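Local coordinates for transcriptional regulatory protein RcsB (Salmonella enterica subsp. enterica serovar Typhimurium, PDB 6EO3) that probably acts as the DNA-binding response regulator of the Rcs two-component signalling system, controlling transcription of numerous genes with or without RcsA, at residues T55-P60 and I83-M88; N3-I8 and K47-V52; L161-F166 and A200-L205; K21-I26 and T114-A119. The protein carries 1 engineered substitution. All blocks are in the same frame, centred on the assembly; numbering follows the deposited sequence.

Interaction 1 of 4, residues T55-P60 and I83-M88; sequences TDLSMP and IIVLTM
T55 and D56 run parallel to V85 and L86 as neighbouring strands and are joined by three backbone hydrogen bonds. T55 N donates to I84 O, and L86 N returns a bond to T55 O at 2.7 Å. L57 N closes the series on L86 O at a more bent 139°. L86 O also receives the CA-H of D56, with D56 CA 3.1 Å away, while T55 O meets V85 CA in the same manner. Beyond the last bridge the side chain of L57 lies over the neighbouring strand: its CB approaches V85 CG1 at 4.1 Å, and its CD2 runs beside T87, reaching OG1 at 3.9 Å. T87 OG1 itself is bonded to the backbone N of N89. These strands belong to the beta-alpha-beta unit 52-56, 68-77, 82-87 of a CheY-like receiver domain, and D56, at the C-terminal end of its strand, is the predicted phosphorylation site, unmodified here. Its CG stands anti to the backbone N (chi1 -180°), which sends the carboxylate along the strand end, where OD1 accepts a hydrogen bond from a water (2.9 Å) that in turn accepts from M88 N. The same OD1 forms a salt bridge with K109 and takes a weak, nearly straight bond from S58 N. Around this inner shell, I71 of helix 68-77 packs on T55, L57 and V85, and V98 of helix 92-99 packs on L57 and V85. S58 OG is hydrogen-bonded to E170 of the second subunit, whose F166 also packs on S58.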
loop_
_atom_site.group_PDB
_atom_site.type_symbol
_atom_site.label_atom_id
_atom_site.label_comp_id
_atom_site.label_asym_id
_atom_site.label_seq_id
_atom_site.Cartn_x
_atom_site.Cartn_y
_atom_site.Cartn_z
ATOM N N THR A 55 -22.943 -5.042 -9.395
ATOM C CA THR A 55 -21.909 -5.569 -10.268
ATOM C C THR A 55 -20.972 -6.579 -9.592
ATOM O O THR A 55 -20.602 -6.458 -8.424
ATOM C CB THR A 55 -21.047 -4.451 -10.901
ATOM O OG1 THR A 55 -20.093 -5.046 -11.789
ATOM C CG2 THR A 55 -20.295 -3.631 -9.837
ATOM N N ASP A 56 -20.598 -7.569 -10.383
ATOM C CA ASP A 56 -19.600 -8.530 -10.023
ATOM C C ASP A 56 -18.248 -7.827 -10.004
ATOM O O ASP A 56 -17.972 -6.947 -10.821
ATOM C CB ASP A 56 -19.607 -9.656 -11.046
ATOM C CG ASP A 56 -18.590 -10.740 -10.753
ATOM O OD1 ASP A 56 -18.137 -10.894 -9.583
ATOM O OD2 ASP A 56 -18.270 -11.469 -11.724
ATOM N N LEU A 57 -17.417 -8.215 -9.047
ATOM C CA LEU A 57 -16.111 -7.625 -8.904
ATOM C C LEU A 57 -15.191 -8.004 -10.056
ATOM O O LEU A 57 -14.356 -7.214 -10.449
ATOM C CB LEU A 57 -15.498 -8.051 -7.569
ATOM C CG LEU A 57 -14.248 -7.292 -7.098
ATOM C CD1 LEU A 57 -14.359 -5.785 -7.328
ATOM C CD2 LEU A 57 -14.018 -7.599 -5.623
ATOM N N SER A 58 -15.353 -9.206 -10.595
ATOM C CA SER A 58 -14.491 -9.716 -11.665
ATOM C C SER A 58 -15.297 -10.012 -12.919
ATOM O O SER A 58 -16.020 -10.995 -12.975
ATOM C CB SER A 58 -13.771 -10.997 -11.211
ATOM O OG SER A 58 -14.696 -11.967 -10.731
ATOM N N MET A 59 -15.166 -9.152 -13.918
ATOM C CA MET A 59 -15.841 -9.336 -15.198
ATOM C C MET A 59 -14.863 -9.098 -16.333
ATOM O O MET A 59 -13.810 -8.505 -16.116
ATOM C CB MET A 59 -16.979 -8.344 -15.332
ATOM C CG MET A 59 -18.046 -8.450 -14.258
ATOM S SD MET A 59 -19.638 -7.872 -14.882
ATOM C CE MET A 59 -19.155 -6.368 -15.729
ATOM N N PRO A 60 -15.203 -9.560 -17.550
ATOM C CA PRO A 60 -14.361 -9.231 -18.698
ATOM C C PRO A 60 -14.568 -7.784 -19.154
ATOM O O PRO A 60 -15.563 -7.147 -18.793
ATOM C CB PRO A 60 -14.811 -10.220 -19.774
ATOM C CG PRO A 60 -16.190 -10.631 -19.389
ATOM C CD PRO A 60 -16.315 -10.465 -17.904
ATOM N N ILE A 83 -23.495 1.950 -5.651
ATOM C CA ILE A 83 -22.871 0.706 -6.130
ATOM C C ILE A 83 -22.849 -0.364 -5.054
ATOM O O ILE A 83 -22.258 -0.171 -3.998
ATOM C CB ILE A 83 -21.423 0.952 -6.618
ATOM C CG1 ILE A 83 -21.401 2.015 -7.716
ATOM C CG2 ILE A 83 -20.811 -0.328 -7.162
ATOM C CD1 ILE A 83 -20.036 2.599 -7.979
ATOM N N ILE A 84 -23.491 -1.492 -5.339
ATOM C CA ILE A 84 -23.342 -2.702 -4.525
ATOM C C ILE A 84 -22.416 -3.645 -5.262
ATOM O O ILE A 84 -22.764 -4.125 -6.329
ATOM C CB ILE A 84 -24.692 -3.413 -4.266
ATOM C CG1 ILE A 84 -25.647 -2.466 -3.539
ATOM C CG2 ILE A 84 -24.503 -4.691 -3.447
ATOM C CD1 ILE A 84 -27.074 -2.960 -3.513
ATOM N N VAL A 85 -21.247 -3.926 -4.689
ATOM C CA VAL A 85 -20.342 -4.917 -5.266
ATOM C C VAL A 85 -20.723 -6.345 -4.841
ATOM O O VAL A 85 -20.916 -6.643 -3.676
ATOM C CB VAL A 85 -18.872 -4.602 -4.942
ATOM C CG1 VAL A 85 -17.966 -5.776 -5.287
ATOM C CG2 VAL A 85 -18.435 -3.386 -5.731
ATOM N N LEU A 86 -20.811 -7.222 -5.826
ATOM C CA LEU A 86 -21.216 -8.590 -5.622
ATOM C C LEU A 86 -20.004 -9.454 -5.922
ATOM O O LEU A 86 -19.476 -9.420 -7.028
ATOM C CB LEU A 86 -22.383 -8.914 -6.557
ATOM C CG LEU A 86 -23.324 -10.059 -6.189
ATOM C CD1 LEU A 86 -24.061 -9.804 -4.886
ATOM C CD2 LEU A 86 -24.326 -10.287 -7.319
ATOM N N THR A 87 -19.531 -10.205 -4.936
ATOM C CA THR A 87 -18.307 -10.953 -5.140
ATOM C C THR A 87 -18.349 -12.365 -4.567
ATOM O O THR A 87 -18.984 -12.650 -3.559
ATOM C CB THR A 87 -17.068 -10.191 -4.608
ATOM O OG1 THR A 87 -15.866 -10.916 -4.944
ATOM C CG2 THR A 87 -17.146 -9.987 -3.099
ATOM N N MET A 88 -17.649 -13.242 -5.257
ATOM C CA MET A 88 -17.498 -14.607 -4.843
ATOM C C MET A 88 -16.298 -14.714 -3.889
ATOM O O MET A 88 -16.163 -15.695 -3.172
ATOM C CB MET A 88 -17.302 -15.466 -6.091
ATOM C CG MET A 88 -17.924 -16.838 -6.006
ATOM S SD MET A 88 -19.722 -16.863 -5.894
ATOM C CE MET A 88 -19.916 -18.643 -5.798
HETATM O O HOH W 1 -16.580 -12.906 -8.129
#

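Interaction 2 of 4, residues N3-I8 and K47-V52; sequences NMNVII and KLDAHV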
loop_
_atom_site.group_PDB
_atom_site.type_symbol
_atom_site.label_atom_id
_atom_site.label_comp_id
_atom_site.label_asym_id
_atom_site.label_seq_id
_atom_site.Cartn_x
_atom_site.Cartn_y
_atom_site.Cartn_z
ATOM N N ASN A 3 -39.693 4.435 -7.751
ATOM C CA ASN A 3 -39.011 3.155 -7.907
ATOM C C ASN A 3 -37.503 3.272 -7.967
ATOM O O ASN A 3 -36.947 4.325 -8.271
ATOM C CB ASN A 3 -39.478 2.460 -9.186
ATOM C CG ASN A 3 -40.907 1.985 -9.101
ATOM O OD1 ASN A 3 -41.502 1.945 -8.023
ATOM N ND2 ASN A 3 -41.471 1.622 -10.241
ATOM N N MET A 4 -36.851 2.152 -7.712
ATOM C CA MET A 4 -35.412 2.083 -7.750
ATOM C C MET A 4 -35.003 1.374 -9.039
ATOM O O MET A 4 -35.141 0.159 -9.168
ATOM C CB MET A 4 -34.922 1.347 -6.514
ATOM C CG MET A 4 -33.447 1.508 -6.233
ATOM S SD MET A 4 -33.019 0.660 -4.702
ATOM C CE MET A 4 -33.331 1.962 -3.508
ATOM N N ASN A 5 -34.572 2.158 -10.020
ATOM C CA ASN A 5 -33.946 1.649 -11.243
ATOM C C ASN A 5 -32.581 1.023 -10.989
ATOM O O ASN A 5 -31.652 1.708 -10.562
ATOM C CB ASN A 5 -33.792 2.769 -12.257
ATOM C CG ASN A 5 -35.127 3.248 -12.810
ATOM O OD1 ASN A 5 -36.174 2.661 -12.552
ATOM N ND2 ASN A 5 -35.087 4.315 -13.583
ATOM N N VAL A 6 -32.477 -0.277 -11.268
ATOM C CA VAL A 6 -31.273 -1.058 -10.993
ATOM C C VAL A 6 -30.667 -1.642 -12.277
ATOM O O VAL A 6 -31.383 -2.141 -13.142
ATOM C CB VAL A 6 -31.557 -2.227 -10.013
ATOM C CG1 VAL A 6 -30.265 -2.846 -9.527
ATOM C CG2 VAL A 6 -32.373 -1.765 -8.813
ATOM N N ILE A 7 -29.339 -1.572 -12.369
ATOM C CA ILE A 7 -28.563 -2.261 -13.396
ATOM C C ILE A 7 -27.799 -3.426 -12.778
ATOM O O ILE A 7 -27.167 -3.258 -11.738
ATOM C CB ILE A 7 -27.529 -1.322 -14.038
ATOM C CG1 ILE A 7 -28.251 -0.263 -14.870
ATOM C CG2 ILE A 7 -26.542 -2.109 -14.906
ATOM C CD1 ILE A 7 -27.344 0.851 -15.336
ATOM N N ILE A 8 -27.837 -4.585 -13.441
ATOM C CA ILE A 8 -27.085 -5.772 -13.011
ATOM C C ILE A 8 -25.943 -6.079 -13.969
ATOM O O ILE A 8 -26.126 -6.096 -15.191
ATOM C CB ILE A 8 -27.954 -7.034 -12.949
ATOM C CG1 ILE A 8 -29.260 -6.774 -12.196
ATOM C CG2 ILE A 8 -27.192 -8.165 -12.279
ATOM C CD1 ILE A 8 -30.351 -7.751 -12.602
ATOM N N LYS A 47 -27.362 6.453 -20.530
ATOM C CA LYS A 47 -28.660 6.408 -21.185
ATOM C C LYS A 47 -29.791 5.768 -20.369
ATOM O O LYS A 47 -30.943 5.803 -20.801
ATOM C CB LYS A 47 -28.527 5.667 -22.522
ATOM C CG LYS A 47 -27.584 6.329 -23.524
ATOM C CD LYS A 47 -26.163 5.770 -23.485
ATOM C CE LYS A 47 -25.347 6.268 -24.670
ATOM N NZ LYS A 47 -23.871 6.255 -24.449
ATOM N N LEU A 48 -29.493 5.214 -19.193
ATOM C CA LEU A 48 -30.458 4.325 -18.521
ATOM C C LEU A 48 -31.233 4.854 -17.315
ATOM O O LEU A 48 -32.271 4.271 -16.971
ATOM C CB LEU A 48 -29.774 3.006 -18.145
ATOM C CG LEU A 48 -29.510 2.048 -19.313
ATOM C CD1 LEU A 48 -28.593 0.926 -18.866
ATOM C CD2 LEU A 48 -30.798 1.478 -19.892
ATOM N N ASP A 49 -30.749 5.924 -16.681
ATOM C CA ASP A 49 -31.399 6.515 -15.494
ATOM C C ASP A 49 -31.438 5.498 -14.348
ATOM O O ASP A 49 -32.488 5.208 -13.780
ATOM C CB ASP A 49 -32.815 7.039 -15.845
ATOM C CG ASP A 49 -33.483 7.836 -14.695
ATOM O OD1 ASP A 49 -32.791 8.301 -13.754
ATOM O OD2 ASP A 49 -34.727 8.000 -14.747
ATOM N N ALA A 50 -30.280 4.940 -14.037
ATOM C CA ALA A 50 -30.151 3.988 -12.930
ATOM C C ALA A 50 -29.800 4.701 -11.625
ATOM O O ALA A 50 -29.114 5.714 -11.629
ATOM C CB ALA A 50 -29.096 2.937 -13.256
ATOM N N HIS A 51 -30.277 4.159 -10.513
ATOM C CA HIS A 51 -29.902 4.648 -9.183
ATOM C C HIS A 51 -28.844 3.778 -8.532
ATOM O O HIS A 51 -28.019 4.271 -7.750
ATOM C CB HIS A 51 -31.122 4.711 -8.284
ATOM C CG HIS A 51 -32.229 5.522 -8.863
ATOM N ND1 HIS A 51 -33.457 4.985 -9.166
ATOM C CD2 HIS A 51 -32.278 6.817 -9.250
ATOM C CE1 HIS A 51 -34.226 5.917 -9.698
ATOM N NE2 HIS A 51 -33.533 7.039 -9.759
ATOM N N VAL A 52 -28.873 2.485 -8.852
ATOM C CA VAL A 52 -27.922 1.537 -8.288
ATOM C C VAL A 52 -27.474 0.522 -9.322
ATOM O O VAL A 52 -28.249 0.064 -10.166
ATOM C CB VAL A 52 -28.462 0.843 -6.999
ATOM C CG1 VAL A 52 -29.922 0.476 -7.128
ATOM C CG2 VAL A 52 -27.641 -0.397 -6.622
#
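I7 presses its CD1 methyl against A50 CB at 3.4 Å and L48 CD1 at 3.7 Å, its side chain crossing that of L48 at about a right angle; this is the tightly packed end of the contact. Next to it V52 forms a parallel bridge with V6. I7 N donates to V52 O (3.0 Å), and V52 CG1 touches V6 CG2 and, beside it, the CG and SD of M4. The pairing is the start of strand 52-56 as it enters the parallel sheet of the receiver domain beside strand 4-9; the loop leading to it, which follows helix 38-44, approaches strand 4-9 at a steep angle before turning into register. N5 holds that loop on the more open side. Its O takes a short bond from H51 N (2.8 Å) and a long, weak one from V52 N, while its ND2 reaches D49 O at 2.8 Å, with the acceptor lying in the amide plane. With CG anti to its carbonyl carbon (chi1 -55°), H51 carries the imidazole back alongside strand 4-9, where ND1 accepts from N5 N (3.2 Å) through a bent bond, the donor tilted 21° from the ring plane. D49 and H51 on this margin are exposed to solvent, whereas I7 is buried further by V32 and F35 of strand 29-35.

Interaction 3 of 4, residues L161-F166 and A200-L205; sequences LFAEGF and ALLNYL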
loop_
_atom_site.group_PDB
_atom_site.type_symbol
_atom_site.label_atom_id
_atom_site.label_comp_id
_atom_site.label_asym_id
_atom_site.label_seq_id
_atom_site.Cartn_x
_atom_site.Cartn_y
_atom_site.Cartn_z
ATOM N N LEU A 161 10.193 -0.941 17.174
ATOM C CA LEU A 161 11.601 -0.641 17.384
ATOM C C LEU A 161 12.456 -1.239 16.276
ATOM O O LEU A 161 13.376 -0.589 15.774
ATOM C CB LEU A 161 12.049 -1.163 18.748
ATOM C CG LEU A 161 11.394 -0.485 19.956
ATOM C CD1 LEU A 161 11.797 -1.191 21.244
ATOM C CD2 LEU A 161 11.728 1.000 20.039
ATOM N N PHE A 162 12.142 -2.466 15.874
ATOM C CA PHE A 162 12.873 -3.096 14.786
ATOM C C PHE A 162 12.732 -2.297 13.477
ATOM O O PHE A 162 13.715 -2.106 12.747
ATOM C CB PHE A 162 12.407 -4.531 14.581
ATOM C CG PHE A 162 13.304 -5.317 13.661
ATOM C CD1 PHE A 162 14.588 -5.664 14.064
ATOM C CD2 PHE A 162 12.884 -5.680 12.389
ATOM C CE1 PHE A 162 15.433 -6.366 13.220
ATOM C CE2 PHE A 162 13.726 -6.376 11.545
ATOM C CZ PHE A 162 15.005 -6.718 11.961
ATOM N N ALA A 163 11.512 -1.824 13.203
ATOM C CA ALA A 163 11.218 -1.005 12.021
ATOM C C ALA A 163 12.033 0.268 12.018
ATOM O O ALA A 163 12.413 0.759 10.967
ATOM C CB ALA A 163 9.735 -0.655 11.960
ATOM N N GLU A 164 12.292 0.806 13.203
ATOM C CA GLU A 164 13.062 2.028 13.333
ATOM C C GLU A 164 14.567 1.768 13.282
ATOM O O GLU A 164 15.361 2.672 13.510
ATOM C CB GLU A 164 12.657 2.729 14.622
ATOM C CG GLU A 164 11.204 3.175 14.598
ATOM C CD GLU A 164 10.786 3.934 15.838
ATOM O OE1 GLU A 164 11.191 3.544 16.960
ATOM O OE2 GLU A 164 10.039 4.920 15.681
ATOM N N GLY A 165 14.949 0.531 12.982
ATOM C CA GLY A 165 16.344 0.178 12.742
ATOM C C GLY A 165 17.141 -0.180 13.978
ATOM O O GLY A 165 18.371 -0.076 13.986
ATOM N N PHE A 166 16.454 -0.593 15.033
ATOM C CA PHE A 166 17.143 -1.149 16.180
ATOM C C PHE A 166 17.431 -2.627 15.919
ATOM O O PHE A 166 16.588 -3.352 15.387
ATOM C CB PHE A 166 16.322 -0.968 17.459
ATOM C CG PHE A 166 16.333 0.436 17.985
ATOM C CD1 PHE A 166 17.395 0.894 18.741
ATOM C CD2 PHE A 166 15.291 1.305 17.709
ATOM C CE1 PHE A 166 17.417 2.191 19.220
ATOM C CE2 PHE A 166 15.310 2.608 18.178
ATOM C CZ PHE A 166 16.375 3.052 18.933
ATOM N N ALA A 200 10.633 -8.704 3.918
ATOM C CA ALA A 200 9.189 -8.748 3.774
ATOM C C ALA A 200 8.546 -8.070 4.969
ATOM O O ALA A 200 7.587 -7.308 4.819
ATOM C CB ALA A 200 8.711 -10.186 3.660
ATOM N N LEU A 201 9.083 -8.347 6.154
ATOM C CA LEU A 201 8.590 -7.736 7.389
ATOM C C LEU A 201 8.593 -6.204 7.322
ATOM O O LEU A 201 7.581 -5.553 7.600
ATOM C CB LEU A 201 9.448 -8.190 8.569
ATOM C CG LEU A 201 9.114 -7.606 9.945
ATOM C CD1 LEU A 201 7.670 -7.889 10.334
ATOM C CD2 LEU A 201 10.070 -8.167 10.987
ATOM N N LEU A 202 9.739 -5.645 6.942
ATOM C CA LEU A 202 9.946 -4.196 6.945
ATOM C C LEU A 202 9.206 -3.477 5.817
ATOM O O LEU A 202 8.799 -2.330 5.975
ATOM C CB LEU A 202 11.448 -3.887 6.891
ATOM C CG LEU A 202 12.227 -4.278 8.152
ATOM C CD1 LEU A 202 13.715 -4.323 7.884
ATOM C CD2 LEU A 202 11.940 -3.315 9.288
ATOM N N ASN A 203 9.042 -4.145 4.683
ATOM C CA ASN A 203 8.192 -3.622 3.613
ATOM C C ASN A 203 6.735 -3.562 4.056
ATOM O O ASN A 203 6.056 -2.560 3.849
ATOM C CB ASN A 203 8.315 -4.471 2.341
ATOM C CG ASN A 203 9.648 -4.289 1.618
ATOM O OD1 ASN A 203 10.082 -5.171 0.872
ATOM N ND2 ASN A 203 10.294 -3.149 1.812
ATOM N N TYR A 204 6.269 -4.641 4.674
ATOM C CA TYR A 204 4.907 -4.723 5.213
ATOM C C TYR A 204 4.583 -3.595 6.201
ATOM O O TYR A 204 3.486 -3.035 6.175
ATOM C CB TYR A 204 4.737 -6.074 5.906
ATOM C CG TYR A 204 3.324 -6.447 6.302
ATOM C CD1 TYR A 204 2.460 -7.037 5.381
ATOM C CD2 TYR A 204 2.866 -6.259 7.609
ATOM C CE1 TYR A 204 1.171 -7.404 5.738
ATOM C CE2 TYR A 204 1.577 -6.626 7.975
ATOM C CZ TYR A 204 0.730 -7.199 7.035
ATOM O OH TYR A 204 -0.557 -7.578 7.376
ATOM N N LEU A 205 5.543 -3.278 7.067
ATOM C CA LEU A 205 5.377 -2.241 8.098
ATOM C C LEU A 205 5.261 -0.805 7.560
ATOM O O LEU A 205 4.630 0.042 8.200
ATOM C CB LEU A 205 6.523 -2.314 9.118
ATOM C CG LEU A 205 6.379 -3.255 10.325
ATOM C CD1 LEU A 205 5.457 -4.438 10.083
ATOM C CD2 LEU A 205 7.746 -3.753 10.767
#
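F162 turns the CD2-CE2 side of its ring toward two leucines of the facing helix, with CD2 4.0 Å from L201 CD2 and 4.0 Å from L202 CD2. Both approaches are oblique to the ring. The contact lies in the LuxR-type helix-turn-helix domain, where the end of helix 153-163 packs against helix 198-207; the predicted helix-turn-helix motif, residues 168-187, falls between them in the chain. CG anti to the backbone N (chi1 -169°) directs the F162 ring toward helix 198-207, and the F162 and L202 side chains cross at about a right angle. K186 of helix 179-193 makes a cation-pi contact with the same ring and also touches L201, so a third helix closes over this corner. Helix 153-163 ends here in a Schellman motif: G165, at positive phi, is the C-prime residue, with G165 N bonded to F162 O and F166 N to L161 O. Helix 198-207 meanwhile adjoins the second subunit, where A200 packs on L193 of the second subunit and Y204 on N203 of the second subunit. Past the ring, where A163 has just a methyl to offer, L202 CD2 comes down to the backbone, 3.7 Å from A163 CA, and L205 CD2 touches the methyl, A163 CB, at 3.9 Å.

Interaction 4 of 4, residues K21-I26 and T114-A119; sequences KSLEQI and TDLPKA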
loop_
_atom_site.group_PDB
_atom_site.type_symbol
_atom_site.label_atom_id
_atom_site.label_comp_id
_atom_site.label_asym_id
_atom_site.label_seq_id
_atom_site.Cartn_x
_atom_site.Cartn_y
_atom_site.Cartn_z
ATOM N N LYS A 21 -34.196 -12.385 -10.702
ATOM C CA LYS A 21 -35.314 -13.100 -10.071
ATOM C C LYS A 21 -35.345 -12.906 -8.545
ATOM O O LYS A 21 -36.403 -12.897 -7.924
ATOM C CB LYS A 21 -35.262 -14.588 -10.434
ATOM C CG LYS A 21 -35.803 -14.883 -11.825
ATOM C CD LYS A 21 -37.302 -15.175 -11.789
ATOM C CE LYS A 21 -37.991 -14.929 -13.128
ATOM N NZ LYS A 21 -38.484 -13.530 -13.288
ATOM N N SER A 22 -34.170 -12.750 -7.954
ATOM C CA SER A 22 -34.043 -12.402 -6.542
ATOM C C SER A 22 -34.602 -10.997 -6.235
ATOM O O SER A 22 -34.867 -10.669 -5.080
ATOM C CB SER A 22 -32.565 -12.514 -6.137
ATOM O OG SER A 22 -32.282 -11.814 -4.944
ATOM N N LEU A 23 -34.769 -10.172 -7.267
ATOM C CA LEU A 23 -35.272 -8.802 -7.118
ATOM C C LEU A 23 -36.710 -8.601 -7.595
ATOM O O LEU A 23 -37.336 -7.619 -7.224
ATOM C CB LEU A 23 -34.351 -7.838 -7.864
ATOM C CG LEU A 23 -33.076 -7.377 -7.156
ATOM C CD1 LEU A 23 -32.470 -8.436 -6.252
ATOM C CD2 LEU A 23 -32.056 -6.927 -8.186
ATOM N N GLU A 24 -37.235 -9.517 -8.403
ATOM C CA GLU A 24 -38.617 -9.406 -8.898
ATOM C C GLU A 24 -39.615 -9.332 -7.743
ATOM O O GLU A 24 -40.663 -8.700 -7.845
ATOM C CB GLU A 24 -38.982 -10.575 -9.838
ATOM C CG GLU A 24 -38.943 -11.963 -9.205
ATOM C CD GLU A 24 -39.742 -13.016 -9.962
ATOM O OE1 GLU A 24 -40.485 -12.665 -10.909
ATOM O OE2 GLU A 24 -39.630 -14.213 -9.598
ATOM N N GLN A 25 -39.276 -10.012 -6.657
ATOM C CA GLN A 25 -40.079 -10.002 -5.444
ATOM C C GLN A 25 -40.239 -8.598 -4.865
ATOM O O GLN A 25 -41.318 -8.258 -4.378
ATOM C CB GLN A 25 -39.470 -10.942 -4.400
ATOM C CG GLN A 25 -38.004 -10.658 -4.057
ATOM C CD GLN A 25 -37.181 -11.913 -3.786
ATOM O OE1 GLN A 25 -36.288 -11.905 -2.932
ATOM N NE2 GLN A 25 -37.455 -12.993 -4.527
ATOM N N ILE A 26 -39.178 -7.789 -4.917
ATOM C CA ILE A 26 -39.248 -6.399 -4.433
ATOM C C ILE A 26 -39.927 -5.532 -5.491
ATOM O O ILE A 26 -39.339 -5.187 -6.510
ATOM C CB ILE A 26 -37.869 -5.810 -4.076
ATOM C CG1 ILE A 26 -37.216 -6.622 -2.966
ATOM C CG2 ILE A 26 -38.003 -4.359 -3.613
ATOM C CD1 ILE A 26 -35.783 -6.218 -2.695
ATOM N N THR A 114 -30.734 -14.054 -0.523
ATOM C CA THR A 114 -31.128 -13.544 0.787
ATOM C C THR A 114 -30.567 -12.131 1.093
ATOM O O THR A 114 -31.299 -11.271 1.578
ATOM C CB THR A 114 -30.768 -14.560 1.900
ATOM O OG1 THR A 114 -31.186 -14.050 3.164
ATOM C CG2 THR A 114 -29.258 -14.866 1.953
ATOM N N ASP A 115 -29.296 -11.881 0.784
ATOM C CA ASP A 115 -28.638 -10.637 1.224
ATOM C C ASP A 115 -28.817 -9.433 0.293
ATOM O O ASP A 115 -28.697 -8.291 0.725
ATOM C CB ASP A 115 -27.144 -10.870 1.431
ATOM C CG ASP A 115 -26.842 -11.745 2.629
ATOM O OD1 ASP A 115 -27.779 -12.164 3.330
ATOM O OD2 ASP A 115 -25.647 -12.011 2.873
ATOM N N LEU A 116 -29.072 -9.689 -0.981
ATOM C CA LEU A 116 -29.253 -8.613 -1.957
ATOM C C LEU A 116 -30.515 -7.787 -1.690
ATOM O O LEU A 116 -30.464 -6.562 -1.750
ATOM C CB LEU A 116 -29.290 -9.185 -3.375
ATOM C CG LEU A 116 -28.618 -8.422 -4.499
ATOM C CD1 LEU A 116 -27.170 -8.069 -4.182
ATOM C CD2 LEU A 116 -28.681 -9.301 -5.733
ATOM N N PRO A 117 -31.651 -8.449 -1.400
ATOM C CA PRO A 117 -32.835 -7.676 -1.021
ATOM C C PRO A 117 -32.586 -6.817 0.214
ATOM O O PRO A 117 -33.060 -5.679 0.288
ATOM C CB PRO A 117 -33.880 -8.759 -0.716
ATOM C CG PRO A 117 -33.443 -9.952 -1.486
ATOM C CD PRO A 117 -31.945 -9.892 -1.511
ATOM N N LYS A 118 -31.847 -7.368 1.170
ATOM C CA LYS A 118 -31.479 -6.636 2.387
ATOM C C LYS A 118 -30.604 -5.427 2.125
ATOM O O LYS A 118 -30.721 -4.431 2.814
ATOM C CB LYS A 118 -30.753 -7.544 3.371
ATOM C CG LYS A 118 -31.632 -8.615 3.980
ATOM C CD LYS A 118 -30.936 -9.283 5.152
ATOM C CE LYS A 118 -31.633 -10.574 5.531
ATOM N NZ LYS A 118 -30.933 -11.248 6.652
ATOM N N ALA A 119 -29.707 -5.533 1.151
ATOM C CA ALA A 119 -28.857 -4.420 0.755
ATOM C C ALA A 119 -29.675 -3.273 0.172
ATOM O O ALA A 119 -29.481 -2.131 0.550
ATOM C CB ALA A 119 -27.825 -4.886 -0.258
#
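The C-terminal end of helix 13-24 comes up beside helix 112-125 with L23 and P117 as the nearest backbone pair, their CA atoms 6.7 Å apart, and no hydrogen bond joins the two segments. P117 fills the middle of the contact, at a kink where the proline nitrogen, which carries no hydrogen, makes no bond to the preceding turn. Three residues from the other segment converge on its ring. I26 comes from one end, its CD1 3.7 Å from both CA and CB of P117, the two side chains crossing at about a right angle. S22 meets another part of the ring: OG lies 3.9 Å from P117 CD, and the backbone O of S22 approaches CG. Q25 is bent at chi2, and with CG between its own backbone N and carbonyl carbon (chi1 55°) it folds back toward S22 and brings its terminal amide near P117 CG on the solvent-exposed margin, though which amide atom lies there is doubtful. Deeper in, L23 CD1 meets L116 CD2 at 3.9 Å, an oblique meeting of two leucines that both touch I54 of strand 52-56. This is the packing of the first and last helices of the CheY-like receiver domain, side by side on one face of its parallel sheet. Beneath them L86 of strand 82-87 touches L116, and A119 rests on I84 and on V107 of strand 105-108.

In the fold
From the N terminus, strand 4-9 opens the loop that interaction 2 closes when the chain returns at 47-52. Before that return, helix 13-24 has begun the much longer loop of interaction 4, closed only at 114-119, so interactions 2 and 4 cross. Interaction 1 is nested inside that longer loop and joins strands 52-56 and 82-87. It touches interaction 2 through I84 and V52, and interaction 4 through L86 with L116 and I84 with A119, uniting neighbouring strands and one helical face of the receiver domain. Interaction 3 follows in series within the DNA-binding domain, its centre about 35 Å from that of interaction 1; both touch the second subunit.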